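Local coordinates for glyoxalase family protein (Bacillus cereus, PDB 1SS4), which is of unknown function but has the fold of the glyoxalase superfamily, which suggests a metal-binding enzyme, possibly of the methylmalonyl-CoA epimerase kind, at residues 118-132 with 136-150. Residues are numbered along the deposited sequence; the frame is centred on the assembly and turned at random.
Sequences AELVGEVVQYENSYR and IRGVEGILIGLAEEL. With GSH (glutathione), chain H; FMT (formic acid), chain F.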
loop_
_atom_site.group_PDB
_atom_site.type_symbol
_atom_site.label_atom_id
_atom_site.label_comp_id
_atom_site.label_asym_id
_atom_site.label_seq_id
_atom_site.Cartn_x
_atom_site.Cartn_y
_atom_site.Cartn_z
ATOM N N ALA A 118 13.855 -13.423 -6.352
ATOM C CA ALA A 118 13.617 -12.449 -5.288
ATOM C C ALA A 118 14.829 -12.459 -4.363
ATOM O O ALA A 118 15.575 -13.444 -4.330
ATOM C CB ALA A 118 12.347 -12.806 -4.514
ATOM N N GLU A 119 15.037 -11.374 -3.621
ATOM C CA GLU A 119 16.184 -11.300 -2.725
ATOM C C GLU A 119 15.838 -10.901 -1.293
ATOM O O GLU A 119 15.161 -9.898 -1.054
ATOM C CB GLU A 119 17.231 -10.317 -3.266
ATOM C CG GLU A 119 16.873 -8.848 -3.045
ATOM C CD GLU A 119 18.076 -7.913 -3.116
ATOM O OE1 GLU A 119 18.986 -8.041 -2.263
ATOM O OE2 GLU A 119 18.107 -7.050 -4.021
ATOM N N LEU A 120 16.332 -11.690 -0.340
ATOM C CA LEU A 120 16.106 -11.433 1.075
ATOM C C LEU A 120 16.840 -10.136 1.451
ATOM O O LEU A 120 18.038 -9.990 1.191
ATOM C CB LEU A 120 16.629 -12.622 1.881
ATOM C CG LEU A 120 16.441 -12.620 3.395
ATOM C CD1 LEU A 120 14.952 -12.512 3.736
ATOM C CD2 LEU A 120 17.047 -13.908 3.978
ATOM N N VAL A 121 16.134 -9.185 2.055
ATOM C CA VAL A 121 16.763 -7.913 2.400
ATOM C C VAL A 121 17.691 -8.026 3.585
ATOM O O VAL A 121 18.798 -7.487 3.566
ATOM C CB VAL A 121 15.708 -6.828 2.686
ATOM C CG1 VAL A 121 16.390 -5.494 3.043
ATOM C CG2 VAL A 121 14.832 -6.666 1.466
ATOM N N GLY A 122 17.238 -8.726 4.615
ATOM C CA GLY A 122 18.041 -8.909 5.807
ATOM C C GLY A 122 18.016 -10.380 6.158
ATOM O O GLY A 122 18.350 -11.219 5.335
ATOM N N GLU A 123 17.604 -10.698 7.376
ATOM C CA GLU A 123 17.526 -12.086 7.799
ATOM C C GLU A 123 16.085 -12.411 8.150
ATOM O O GLU A 123 15.271 -11.505 8.349
ATOM C CB GLU A 123 18.390 -12.307 9.045
ATOM C CG GLU A 123 19.825 -11.844 8.903
ATOM C CD GLU A 123 20.573 -11.783 10.228
ATOM O OE1 GLU A 123 21.685 -11.219 10.236
ATOM O OE2 GLU A 123 20.065 -12.289 11.252
ATOM N N VAL A 124 15.770 -13.701 8.195
ATOM C CA VAL A 124 14.450 -14.129 8.608
ATOM C C VAL A 124 14.622 -14.110 10.125
ATOM O O VAL A 124 15.322 -14.944 10.695
ATOM C CB VAL A 124 14.122 -15.553 8.121
ATOM C CG1 VAL A 124 12.751 -15.975 8.647
ATOM C CG2 VAL A 124 14.156 -15.600 6.587
ATOM N N VAL A 125 13.994 -13.140 10.772
ATOM C CA VAL A 125 14.128 -12.963 12.205
ATOM C C VAL A 125 12.938 -13.440 13.013
ATOM O O VAL A 125 11.790 -13.368 12.561
ATOM C CB VAL A 125 14.367 -11.467 12.526
ATOM C CG1 VAL A 125 14.740 -11.283 13.979
ATOM C CG2 VAL A 125 15.450 -10.914 11.611
ATOM N N GLN A 126 13.220 -13.918 14.223
ATOM C CA GLN A 126 12.167 -14.369 15.108
ATOM C C GLN A 126 11.909 -13.308 16.163
ATOM O O GLN A 126 12.806 -12.925 16.903
ATOM C CB GLN A 126 12.544 -15.680 15.794
ATOM C CG GLN A 126 11.410 -16.239 16.626
ATOM C CD GLN A 126 11.693 -17.627 17.136
ATOM O OE1 GLN A 126 12.100 -18.504 16.377
ATOM N NE2 GLN A 126 11.470 -17.841 18.425
ATOM N N TYR A 127 10.672 -12.840 16.229
ATOM C CA TYR A 127 10.292 -11.827 17.198
ATOM C C TYR A 127 9.679 -12.503 18.419
ATOM O O TYR A 127 8.510 -12.895 18.402
ATOM C CB TYR A 127 9.279 -10.867 16.581
ATOM C CG TYR A 127 8.835 -9.778 17.521
ATOM C CD1 TYR A 127 9.641 -8.666 17.760
ATOM C CD2 TYR A 127 7.622 -9.870 18.194
ATOM C CE1 TYR A 127 9.249 -7.671 18.652
ATOM C CE2 TYR A 127 7.221 -8.889 19.084
ATOM C CZ TYR A 127 8.038 -7.793 19.309
ATOM O OH TYR A 127 7.655 -6.841 20.208
ATOM N N GLU A 128 10.474 -12.635 19.478
ATOM C CA GLU A 128 10.017 -13.276 20.708
ATOM C C GLU A 128 9.490 -14.670 20.388
ATOM O O GLU A 128 10.175 -15.449 19.734
ATOM C CB GLU A 128 8.942 -12.412 21.365
ATOM C CG GLU A 128 9.421 -10.992 21.642
ATOM C CD GLU A 128 8.410 -10.146 22.392
ATOM O OE1 GLU A 128 8.725 -8.976 22.691
ATOM O OE2 GLU A 128 7.304 -10.643 22.688
ATOM N N ASN A 129 8.281 -14.985 20.844
ATOM C CA ASN A 129 7.686 -16.292 20.578
ATOM C C ASN A 129 6.401 -16.195 19.777
ATOM O O ASN A 129 5.574 -17.104 19.816
ATOM C CB ASN A 129 7.397 -17.027 21.888
ATOM C CG ASN A 129 8.625 -17.695 22.461
ATOM O OD1 ASN A 129 8.589 -18.249 23.562
ATOM N ND2 ASN A 129 9.723 -17.653 21.713
ATOM N N SER A 130 6.236 -15.104 19.037
ATOM C CA SER A 130 5.016 -14.916 18.265
ATOM C C SER A 130 5.174 -14.869 16.744
ATOM O O SER A 130 4.310 -15.350 16.015
ATOM C CB SER A 130 4.303 -13.645 18.741
ATOM O OG SER A 130 5.191 -12.543 18.776
ATOM N N TYR A 131 6.277 -14.307 16.266
ATOM C CA TYR A 131 6.494 -14.173 14.830
ATOM C C TYR A 131 7.894 -14.479 14.353
ATOM O O TYR A 131 8.852 -14.485 15.114
ATOM C CB TYR A 131 6.207 -12.737 14.374
ATOM C CG TYR A 131 4.764 -12.337 14.296
ATOM C CD1 TYR A 131 3.905 -12.923 13.361
ATOM C CD2 TYR A 131 4.256 -11.343 15.131
ATOM C CE1 TYR A 131 2.575 -12.526 13.259
ATOM C CE2 TYR A 131 2.925 -10.940 15.040
ATOM C CZ TYR A 131 2.090 -11.537 14.101
ATOM O OH TYR A 131 0.772 -11.148 14.006
ATOM N N ARG A 132 7.980 -14.714 13.054
ATOM C CA ARG A 132 9.231 -14.923 12.352
ATOM C C ARG A 132 8.913 -14.082 11.120
ATOM O O ARG A 132 7.827 -14.210 10.550
ATOM C CB ARG A 132 9.441 -16.390 11.974
ATOM C CG ARG A 132 10.022 -17.254 13.108
ATOM C CD ARG A 132 10.453 -18.629 12.598
ATOM N NE ARG A 132 11.603 -18.540 11.702
ATOM C CZ ARG A 132 11.782 -19.314 10.638
ATOM N NH1 ARG A 132 10.883 -20.243 10.338
ATOM N NH2 ARG A 132 12.843 -19.145 9.859
ATOM N N ILE A 136 11.627 -8.843 1.696
ATOM C CA ILE A 136 12.095 -9.413 0.450
ATOM C C ILE A 136 11.887 -8.408 -0.651
ATOM O O ILE A 136 10.885 -7.692 -0.644
ATOM C CB ILE A 136 11.259 -10.662 0.083
ATOM C CG1 ILE A 136 11.490 -11.758 1.118
ATOM C CG2 ILE A 136 11.591 -11.131 -1.329
ATOM C CD1 ILE A 136 12.878 -12.323 1.078
ATOM N N ARG A 137 12.843 -8.346 -1.579
ATOM C CA ARG A 137 12.735 -7.504 -2.759
ATOM C C ARG A 137 12.191 -8.502 -3.784
ATOM O O ARG A 137 12.896 -9.445 -4.195
ATOM C CB ARG A 137 14.110 -6.991 -3.205
ATOM C CG ARG A 137 14.731 -5.956 -2.281
ATOM C CD ARG A 137 14.561 -4.566 -2.840
ATOM N NE ARG A 137 14.923 -3.512 -1.892
ATOM C CZ ARG A 137 14.277 -2.355 -1.814
ATOM N NH1 ARG A 137 13.254 -2.140 -2.628
ATOM N NH2 ARG A 137 14.650 -1.417 -0.939
ATOM N N GLY A 138 10.933 -8.322 -4.176
ATOM C CA GLY A 138 10.327 -9.241 -5.116
ATOM C C GLY A 138 10.395 -8.793 -6.557
ATOM O O GLY A 138 11.416 -8.270 -7.007
ATOM N N VAL A 139 9.300 -8.999 -7.286
ATOM C CA VAL A 139 9.243 -8.606 -8.685
ATOM C C VAL A 139 9.685 -7.150 -8.865
ATOM O O VAL A 139 9.225 -6.249 -8.159
ATOM C CB VAL A 139 7.829 -8.828 -9.279
ATOM C CG1 VAL A 139 6.805 -7.959 -8.558
ATOM C CG2 VAL A 139 7.851 -8.545 -10.786
ATOM N N GLU A 140 10.629 -6.948 -9.783
ATOM C CA GLU A 140 11.155 -5.625 -10.071
ATOM C C GLU A 140 11.671 -4.880 -8.833
ATOM O O GLU A 140 11.578 -3.647 -8.751
ATOM C CB GLU A 140 10.076 -4.820 -10.784
ATOM C CG GLU A 140 9.790 -5.339 -12.195
ATOM C CD GLU A 140 8.517 -4.780 -12.814
ATOM O OE1 GLU A 140 8.136 -3.642 -12.480
ATOM O OE2 GLU A 140 7.900 -5.477 -13.655
ATOM N N GLY A 141 12.220 -5.633 -7.886
ATOM C CA GLY A 141 12.764 -5.061 -6.661
ATOM C C GLY A 141 11.773 -4.507 -5.644
ATOM O O GLY A 141 12.181 -3.952 -4.619
ATOM N N ILE A 142 10.477 -4.666 -5.908
ATOM C CA ILE A 142 9.445 -4.147 -5.012
ATOM C C ILE A 142 9.503 -4.773 -3.613
ATOM O O ILE A 142 9.515 -5.994 -3.452
ATOM C CB ILE A 142 8.052 -4.333 -5.664
ATOM C CG1 ILE A 142 7.985 -3.437 -6.912
ATOM C CG2 ILE A 142 6.917 -3.967 -4.678
ATOM C CD1 ILE A 142 6.829 -3.725 -7.844
ATOM N N LEU A 143 9.531 -3.914 -2.603
ATOM C CA LEU A 143 9.616 -4.351 -1.214
ATOM C C LEU A 143 8.327 -4.961 -0.662
ATOM O O LEU A 143 7.257 -4.338 -0.695
ATOM C CB LEU A 143 10.037 -3.178 -0.329
ATOM C CG LEU A 143 10.444 -3.519 1.108
ATOM C CD1 LEU A 143 11.734 -4.331 1.074
ATOM C CD2 LEU A 143 10.653 -2.214 1.907
ATOM N N ILE A 144 8.459 -6.184 -0.142
ATOM C CA ILE A 144 7.359 -6.933 0.461
ATOM C C ILE A 144 7.824 -7.447 1.816
ATOM O O ILE A 144 8.998 -7.690 2.019
ATOM C CB ILE A 144 7.003 -8.166 -0.381
ATOM C CG1 ILE A 144 6.672 -7.749 -1.811
ATOM C CG2 ILE A 144 5.855 -8.885 0.237
ATOM C CD1 ILE A 144 5.449 -6.877 -1.910
ATOM N N GLY A 145 6.886 -7.601 2.737
ATOM C CA GLY A 145 7.189 -8.128 4.044
ATOM C C GLY A 145 6.485 -9.481 4.137
ATOM O O GLY A 145 5.395 -9.671 3.596
ATOM N N LEU A 146 7.123 -10.430 4.801
ATOM C CA LEU A 146 6.545 -11.763 4.986
ATOM C C LEU A 146 6.640 -12.122 6.450
ATOM O O LEU A 146 7.620 -11.799 7.099
ATOM C CB LEU A 146 7.307 -12.805 4.179
ATOM C CG LEU A 146 7.356 -12.735 2.660
ATOM C CD1 LEU A 146 8.264 -13.850 2.156
ATOM C CD2 LEU A 146 5.972 -12.876 2.090
ATOM N N ALA A 147 5.611 -12.774 6.973
ATOM C CA ALA A 147 5.621 -13.209 8.364
ATOM C C ALA A 147 4.893 -14.536 8.527
ATOM O O ALA A 147 3.981 -14.853 7.768
ATOM C CB ALA A 147 4.957 -12.187 9.244
ATOM N N GLU A 148 5.315 -15.292 9.533
ATOM C CA GLU A 148 4.699 -16.569 9.874
ATOM C C GLU A 148 4.413 -16.542 11.375
ATOM O O GLU A 148 5.282 -16.209 12.180
ATOM C CB GLU A 148 5.628 -17.750 9.553
ATOM C CG GLU A 148 5.168 -19.047 10.217
ATOM C CD GLU A 148 6.155 -20.191 10.068
ATOM O OE1 GLU A 148 6.119 -21.098 10.927
ATOM O OE2 GLU A 148 6.951 -20.204 9.104
ATOM N N GLU A 149 3.182 -16.885 11.735
ATOM C CA GLU A 149 2.746 -16.912 13.130
ATOM C C GLU A 149 3.216 -18.200 13.823
ATOM O O GLU A 149 3.156 -19.281 13.236
ATOM C CB GLU A 149 1.223 -16.825 13.175
ATOM C CG GLU A 149 0.681 -15.694 14.004
ATOM C CD GLU A 149 -0.395 -14.925 13.268
ATOM O OE1 GLU A 149 -1.280 -15.577 12.662
ATOM O OE2 GLU A 149 -0.358 -13.674 13.296
ATOM N N LEU A 150 3.672 -18.077 15.070
ATOM C CA LEU A 150 4.164 -19.222 15.847
ATOM C C LEU A 150 3.165 -19.638 16.929
ATOM O O LEU A 150 2.596 -18.791 17.616
ATOM C CB LEU A 150 5.501 -18.869 16.505
ATOM C CG LEU A 150 6.591 -18.290 15.596
ATOM C CD1 LEU A 150 7.817 -17.935 16.419
ATOM C CD2 LEU A 150 6.947 -19.292 14.510
HETATM N N1 GSH H . 2.521 4.017 23.279
HETATM C CA1 GSH H . 3.996 4.153 23.385
HETATM C C1 GSH H . 4.539 5.005 22.189
HETATM O O11 GSH H . 5.521 4.645 21.491
HETATM O O12 GSH H . 3.948 6.082 21.958
HETATM C CB1 GSH H . 4.572 2.694 23.474
HETATM C CG1 GSH H . 6.128 2.485 23.623
HETATM C CD1 GSH H . 6.644 1.038 23.643
HETATM O OE1 GSH H . 7.867 0.810 23.547
HETATM N N2 GSH H . 5.694 0.055 23.752
HETATM C CA2 GSH H . 6.067 -1.398 23.750
HETATM C C2 GSH H . 6.586 -1.854 22.319
HETATM O O2 GSH H . 6.224 -1.178 21.348
HETATM C CB2 GSH H . 4.813 -2.221 24.132
HETATM S SG2 GSH H . 3.454 -2.184 22.870
HETATM N N3 GSH H . 7.387 -2.961 22.280
HETATM C CA3 GSH H . 7.906 -3.448 20.958
HETATM C C3 GSH H . 6.828 -4.065 20.041
HETATM O O31 GSH H . 5.860 -4.713 20.524
HETATM O O32 GSH H . 6.982 -3.880 18.820
HETATM C C FMT F . 17.762 -3.024 0.173
HETATM O O1 FMT F . 17.402 -3.878 -0.703
HETATM O O2 FMT F . 16.811 -2.714 0.964
HETATM O O HOH W 1 8.531 -21.719 11.726
HETATM O O HOH W 2 9.107 -21.565 8.495
#
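Glu119 pairs with Arg137, and Arg132 with Glu148, at opposite ends of the middle strand 131-137 of an antiparallel meander, 119-127, 131-137 and 143-149, one pair in each of its two hairpins. With strand 95-103 these form one of the chain's two four-stranded sheets of order 1-4-3-2, as in the βαβββ modules of the glyoxalase superfamily. Backbone bonds set both pairs: Arg137 N reaches Glu119 O at 2.8 Å and nearly straight (174°), and Glu148 N meets Arg132 O at 2.9 Å. Past the second pair Leu150 N still binds Ser130 O, from above its carbonyl plane; Ser130 and Tyr131 form a classic beta bulge opposite Tyr127.

Apolar contact is tight where Ile136 CD1 presses on Leu120 CD1, 3.4 Å away. Leu150 lies across the aliphatic part of Arg132 at about a right angle, CD2 3.9 Å from CG.

Among the charged groups, Arg132 and Glu148 run side by side with guanidinium and carboxylate planes 72° apart. One water, in the guanidinium plane, links Arg132 NH1 to Glu148 OE1; a second, only weakly held by NH1, reaches OE2. Direct partners lie just beyond: Asp107 for the arginine, the backbone N of Ile106 for the glutamate. Tyr131 OH sits 2.9 Å from Glu149 OE2, near a bound citrate, and that carboxylate also bridges to Arg11 of the second subunit. Arg137 bends at chi2 (-101°), its CB against Glu119 CG, and its guanidinium turns to a formate, probably from the crystallisation liquor, gripped by NE and NH2. In the guanidinium plane, NH1 donates to Gly141 O at 2.9 Å.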